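PDB 6IF7: chitin binding protein from Tectaria macrodonta, which binds copper and is possibly a chitin-active lytic polysaccharide monooxygenase of the AA10 family, with insecticidal activity. Local coordinates for residues V11-C14 with R15-P19; A66-F69 with K70-G73. All coordinates share one frame; numbering follows the deposited sequence.

Contact 1: residues V11-C14 with R15-P19; sequences VYRC and RLENP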
loop_
_atom_site.group_PDB
_atom_site.type_symbol
_atom_site.label_atom_id
_atom_site.label_comp_id
_atom_site.label_asym_id
_atom_site.label_seq_id
_atom_site.Cartn_x
_atom_site.Cartn_y
_atom_site.Cartn_z
ATOM N N VAL A 11 -2.272 -6.271 -2.373
ATOM C CA VAL A 11 -3.428 -7.030 -1.931
ATOM C C VAL A 11 -4.583 -6.954 -2.912
ATOM O O VAL A 11 -5.141 -7.996 -3.251
ATOM C CB VAL A 11 -3.832 -6.713 -0.463
ATOM C CG1 VAL A 11 -4.541 -5.360 -0.306
ATOM C CG2 VAL A 11 -4.635 -7.879 0.136
ATOM N N TYR A 12 -4.894 -5.761 -3.417
ATOM C CA TYR A 12 -6.004 -5.600 -4.359
ATOM C C TYR A 12 -5.672 -6.174 -5.720
ATOM O O TYR A 12 -6.535 -6.799 -6.333
ATOM C CB TYR A 12 -6.431 -4.145 -4.458
ATOM C CG TYR A 12 -7.644 -3.878 -5.348
ATOM C CD1 TYR A 12 -8.764 -4.728 -5.341
ATOM C CD2 TYR A 12 -7.688 -2.737 -6.162
ATOM C CE1 TYR A 12 -9.891 -4.450 -6.113
ATOM C CE2 TYR A 12 -8.806 -2.449 -6.969
ATOM C CZ TYR A 12 -9.902 -3.319 -6.957
ATOM O OH TYR A 12 -10.987 -3.049 -7.762
ATOM N N ARG A 13 -4.436 -6.005 -6.187
ATOM C CA ARG A 13 -3.979 -6.650 -7.435
ATOM C C ARG A 13 -4.060 -8.190 -7.390
ATOM O O ARG A 13 -4.539 -8.819 -8.342
ATOM C CB ARG A 13 -2.542 -6.238 -7.765
ATOM C CG ARG A 13 -1.974 -6.888 -9.032
ATOM C CD ARG A 13 -0.540 -6.430 -9.367
ATOM N NE ARG A 13 -0.524 -5.245 -10.221
ATOM C CZ ARG A 13 -0.816 -5.224 -11.520
ATOM N NH1 ARG A 13 -1.135 -6.334 -12.170
ATOM N NH2 ARG A 13 -0.777 -4.075 -12.186
ATOM N N CYS A 14 -3.559 -8.794 -6.311
ATOM C CA CYS A 14 -3.639 -10.254 -6.168
ATOM C C CYS A 14 -5.101 -10.730 -6.126
ATOM O O CYS A 14 -5.437 -11.718 -6.771
ATOM C CB CYS A 14 -2.824 -10.770 -4.980
ATOM S SG CYS A 14 -1.037 -10.533 -5.175
ATOM N N ARG A 15 -5.977 -9.988 -5.453
ATOM C CA ARG A 15 -7.421 -10.244 -5.569
ATOM C C ARG A 15 -7.901 -10.268 -7.018
ATOM O O ARG A 15 -8.663 -11.167 -7.396
ATOM C CB ARG A 15 -8.244 -9.203 -4.793
ATOM C CG ARG A 15 -9.745 -9.234 -5.060
ATOM C CD ARG A 15 -10.374 -10.472 -4.447
ATOM N NE ARG A 15 -11.764 -10.664 -4.873
ATOM C CZ ARG A 15 -12.157 -11.300 -5.976
ATOM N NH1 ARG A 15 -11.298 -11.816 -6.831
ATOM N NH2 ARG A 15 -13.443 -11.414 -6.228
ATOM N N LEU A 16 -7.495 -9.268 -7.806
ATOM C CA LEU A 16 -7.948 -9.159 -9.197
ATOM C C LEU A 16 -7.340 -10.198 -10.119
ATOM O O LEU A 16 -7.878 -10.454 -11.183
ATOM C CB LEU A 16 -7.733 -7.751 -9.749
ATOM C CG LEU A 16 -8.612 -6.681 -9.102
ATOM C CD1 LEU A 16 -8.330 -5.334 -9.752
ATOM C CD2 LEU A 16 -10.111 -6.993 -9.202
ATOM N N GLU A 17 -6.242 -10.818 -9.707
ATOM C CA GLU A 17 -5.718 -11.971 -10.429
ATOM C C GLU A 17 -6.455 -13.281 -10.102
ATOM O O GLU A 17 -6.137 -14.293 -10.709
ATOM C CB GLU A 17 -4.240 -12.151 -10.139
ATOM C CG GLU A 17 -3.377 -11.013 -10.614
ATOM C CD GLU A 17 -1.905 -11.293 -10.389
ATOM O OE1 GLU A 17 -1.596 -12.435 -9.992
ATOM O OE2 GLU A 17 -1.060 -10.389 -10.610
ATOM N N ASN A 18 -7.423 -13.248 -9.174
ATOM C CA ASN A 18 -8.207 -14.416 -8.717
ATOM C C ASN A 18 -7.440 -15.280 -7.688
ATOM O O ASN A 18 -6.529 -16.037 -8.053
ATOM C CB ASN A 18 -8.773 -15.233 -9.902
ATOM C CG ASN A 18 -9.425 -16.539 -9.483
ATOM O OD1 ASN A 18 -10.012 -16.671 -8.406
ATOM N ND2 ASN A 18 -9.317 -17.528 -10.365
ATOM N N PRO A 19 -7.796 -15.148 -6.392
ATOM C CA PRO A 19 -7.175 -15.972 -5.338
ATOM C C PRO A 19 -7.272 -17.497 -5.567
ATOM O O PRO A 19 -6.392 -18.220 -5.113
ATOM C CB PRO A 19 -7.959 -15.583 -4.061
ATOM C CG PRO A 19 -8.584 -14.257 -4.368
ATOM C CD PRO A 19 -8.832 -14.246 -5.843
#
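Tyr12 and Leu16 meet one turn apart on helix 10-16, the first helix of the chain, close to the point where it gives way to a turn. Leu16 lays its CD1 methyl over one face of the phenol ring, a CH-pi contact with CD1 4.0 Å from the centroid of the Tyr12 ring and displaced toward the rim, where CZ of Tyr12 lies 3.8 Å from that methyl. The ring stands there because CG of Tyr12 is anti to the backbone N (chi1 -176°), which swings it along the helix toward its C-terminal end. Tyr12 also meets the ring of Trp42; a broad, flat ring suits a place where it meets both a leucine methyl and a tryptophan ring. With the ring cut back to an alanine, the Leu16 methyl would probably lose the face it rests on and Trp42 its aromatic neighbour.

The backbone beneath is helical: Arg15 N donates to Val11 O at 3.1 Å and Leu16 N to Tyr12 O at 3.0 Å. At the last turn Glu17 N reaches Arg13 O at 3.0 Å with a more bent N-H angle of 137°, and makes a second, weak bond to Cys14 O.

Glu17 slants across the aliphatic part of Arg13, its OE2 3.9 Å from CG of Arg13. The opposite charges stand beyond salt-bridge distance, Arg13 NH1 4.3 Å from Glu17 OE2, so any attraction is probably modest; the carboxylate instead takes the backbone N-H of Ser24 at OE1. Cys14 is buried against Phe39 and joined to Cys27 by a disulfide, which ties this helix to helix 25-34. Asn18, with positive phi, is the first residue to leave helical geometry, and its OD1 accepts from Glu20 N. Side chains meeting four residues apart are typical of one face of an alpha-helix, here a short, disulfide-linked one.

Contact 2: residues A66-F69 with K70-G73; sequences AGRF and KYRG. Unlike the reference sequence in segment 70-73: Tyr71 (reference Phe).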
loop_
_atom_site.group_PDB
_atom_site.type_symbol
_atom_site.label_atom_id
_atom_site.label_comp_id
_atom_site.label_asym_id
_atom_site.label_seq_id
_atom_site.Cartn_x
_atom_site.Cartn_y
_atom_site.Cartn_z
ATOM N N ALA A 66 0.947 -5.044 7.891
ATOM C CA ALA A 66 0.660 -4.246 9.094
ATOM C C ALA A 66 0.759 -5.083 10.380
ATOM O O ALA A 66 -0.041 -4.925 11.300
ATOM C CB ALA A 66 -0.703 -3.557 8.987
ATOM N N GLY A 67 1.742 -5.979 10.413
ATOM C CA GLY A 67 1.939 -6.885 11.536
ATOM C C GLY A 67 0.891 -7.957 11.709
ATOM O O GLY A 67 0.899 -8.649 12.719
ATOM N N ARG A 68 0.010 -8.124 10.721
ATOM C CA ARG A 68 -1.081 -9.079 10.789
ATOM C C ARG A 68 -0.630 -10.344 10.080
ATOM O O ARG A 68 -0.377 -10.322 8.891
ATOM C CB ARG A 68 -2.329 -8.527 10.110
ATOM C CG ARG A 68 -2.864 -7.209 10.676
ATOM C CD ARG A 68 -3.841 -7.382 11.841
ATOM N NE ARG A 68 -4.903 -8.302 11.469
ATOM C CZ ARG A 68 -5.938 -8.025 10.664
ATOM N NH1 ARG A 68 -6.124 -6.820 10.128
ATOM N NH2 ARG A 68 -6.812 -8.991 10.392
ATOM N N PHE A 69 -0.495 -11.437 10.826
ATOM C CA PHE A 69 -0.101 -12.747 10.269
ATOM C C PHE A 69 -0.970 -13.180 9.094
ATOM O O PHE A 69 -0.483 -13.747 8.124
ATOM C CB PHE A 69 -0.191 -13.819 11.362
ATOM C CG PHE A 69 0.534 -15.075 11.035
ATOM C CD1 PHE A 69 1.911 -15.121 11.113
ATOM C CD2 PHE A 69 -0.156 -16.205 10.665
ATOM C CE1 PHE A 69 2.589 -16.283 10.830
ATOM C CE2 PHE A 69 0.517 -17.375 10.369
ATOM C CZ PHE A 69 1.890 -17.412 10.443
ATOM N N LYS A 70 -2.268 -12.921 9.210
ATOM C CA LYS A 70 -3.227 -13.124 8.124
ATOM C C LYS A 70 -2.735 -12.610 6.753
ATOM O O LYS A 70 -2.898 -13.288 5.745
ATOM C CB LYS A 70 -4.545 -12.439 8.492
ATOM C CG LYS A 70 -5.593 -12.398 7.395
ATOM C CD LYS A 70 -6.879 -11.780 7.896
ATOM C CE LYS A 70 -7.954 -11.871 6.832
ATOM N NZ LYS A 70 -9.194 -11.129 7.220
ATOM N N TYR A 71 -2.118 -11.440 6.730
ATOM C CA TYR A 71 -1.647 -10.841 5.478
ATOM C C TYR A 71 -0.150 -11.020 5.207
ATOM O O TYR A 71 0.437 -10.275 4.398
ATOM C CB TYR A 71 -2.040 -9.357 5.451
ATOM C CG TYR A 71 -3.534 -9.159 5.435
ATOM C CD1 TYR A 71 -4.275 -9.384 4.273
ATOM C CD2 TYR A 71 -4.221 -8.755 6.586
ATOM C CE1 TYR A 71 -5.660 -9.202 4.258
ATOM C CE2 TYR A 71 -5.594 -8.579 6.582
ATOM C CZ TYR A 71 -6.317 -8.814 5.417
ATOM O OH TYR A 71 -7.701 -8.623 5.417
ATOM N N ARG A 72 0.458 -12.027 5.840
ATOM C CA ARG A 72 1.909 -12.309 5.715
ATOM C C ARG A 72 2.447 -12.525 4.270
ATOM O O ARG A 72 3.602 -12.200 3.965
ATOM C CB ARG A 72 2.282 -13.523 6.574
ATOM C CG ARG A 72 1.661 -14.848 6.102
ATOM C CD ARG A 72 1.850 -15.901 7.189
ATOM N NE ARG A 72 1.181 -17.189 7.002
ATOM C CZ ARG A 72 -0.129 -17.427 7.145
ATOM N NH1 ARG A 72 -0.991 -16.435 7.387
ATOM N NH2 ARG A 72 -0.581 -18.679 7.012
ATOM N N GLY A 73 1.626 -13.080 3.394
ATOM C CA GLY A 73 1.949 -13.101 1.956
ATOM C C GLY A 73 2.299 -11.756 1.306
ATOM O O GLY A 73 3.056 -11.712 0.343
HETATM O O HOH W 1 -8.712 -8.355 8.098
#
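Phe69 and Arg72 carry the contact between flat groups, guanidinium over ring face. Their planes lie 13° from parallel: CE2 of Phe69 sits 3.3 Å from CZ of Arg72 over the guanidinium face, while CD of Arg72 rests above the middle of the ring, 3.6 Å from the Phe69 centroid, as a CH-pi contact. An arginine suits this place, since its CD methylene and its flat guanidinium can both lie against the ring. Arg68 presents a guanidinium face to CE2 of Tyr71, the planes nearly perpendicular (89°).

Among hydrogen bonds, Phe69 O is gripped twice from opposite faces of its plane, by Arg72 N at 3.0 Å and by Arg72 NH1 at 2.8 Å. With chi1 at 66°, CG of Arg72 lies between the backbone N and carbonyl carbon, folding the chain back over that oxygen. Tyr71 N donates to Arg68 O at 3.0 Å. These i+3 to i backbone bonds mark a 3-10 turn, within the long loop between helix 54-57 and strand 84-86.

One water accepts from Arg68 NH2 and from Lys70 NZ and donates to Tyr71 OH at 2.9 Å. Nearby Asp41 forms a salt bridge with Lys70 and, through its carbonyl, binds the Tyr71 hydroxyl; Arg68 NH1 donates to Asn46 O, and Arg68 NE to a glycerol probably left from crystallisation.

How the contacts relate
Contact 1 comes first along the chain, on helix 10-16 and the turn after it; contact 2 follows in the loop between helix 54-57 and strand 84-86. Their centres are 16 Å apart and their nearest atoms about 4 Å, without touching. Both belong to the largely helical and loop region joined to the beta-sheets, and both meet helix 36-40: Cys14, Arg15 and Pro19 from contact 1, Lys70 and Tyr71 from contact 2. The copper ion held by His1 and His103 is about 13 Å from the Val11 side chain and about 11 Å from that of Tyr71, so both contacts lie at some distance from the metal site and supply none of its ligands.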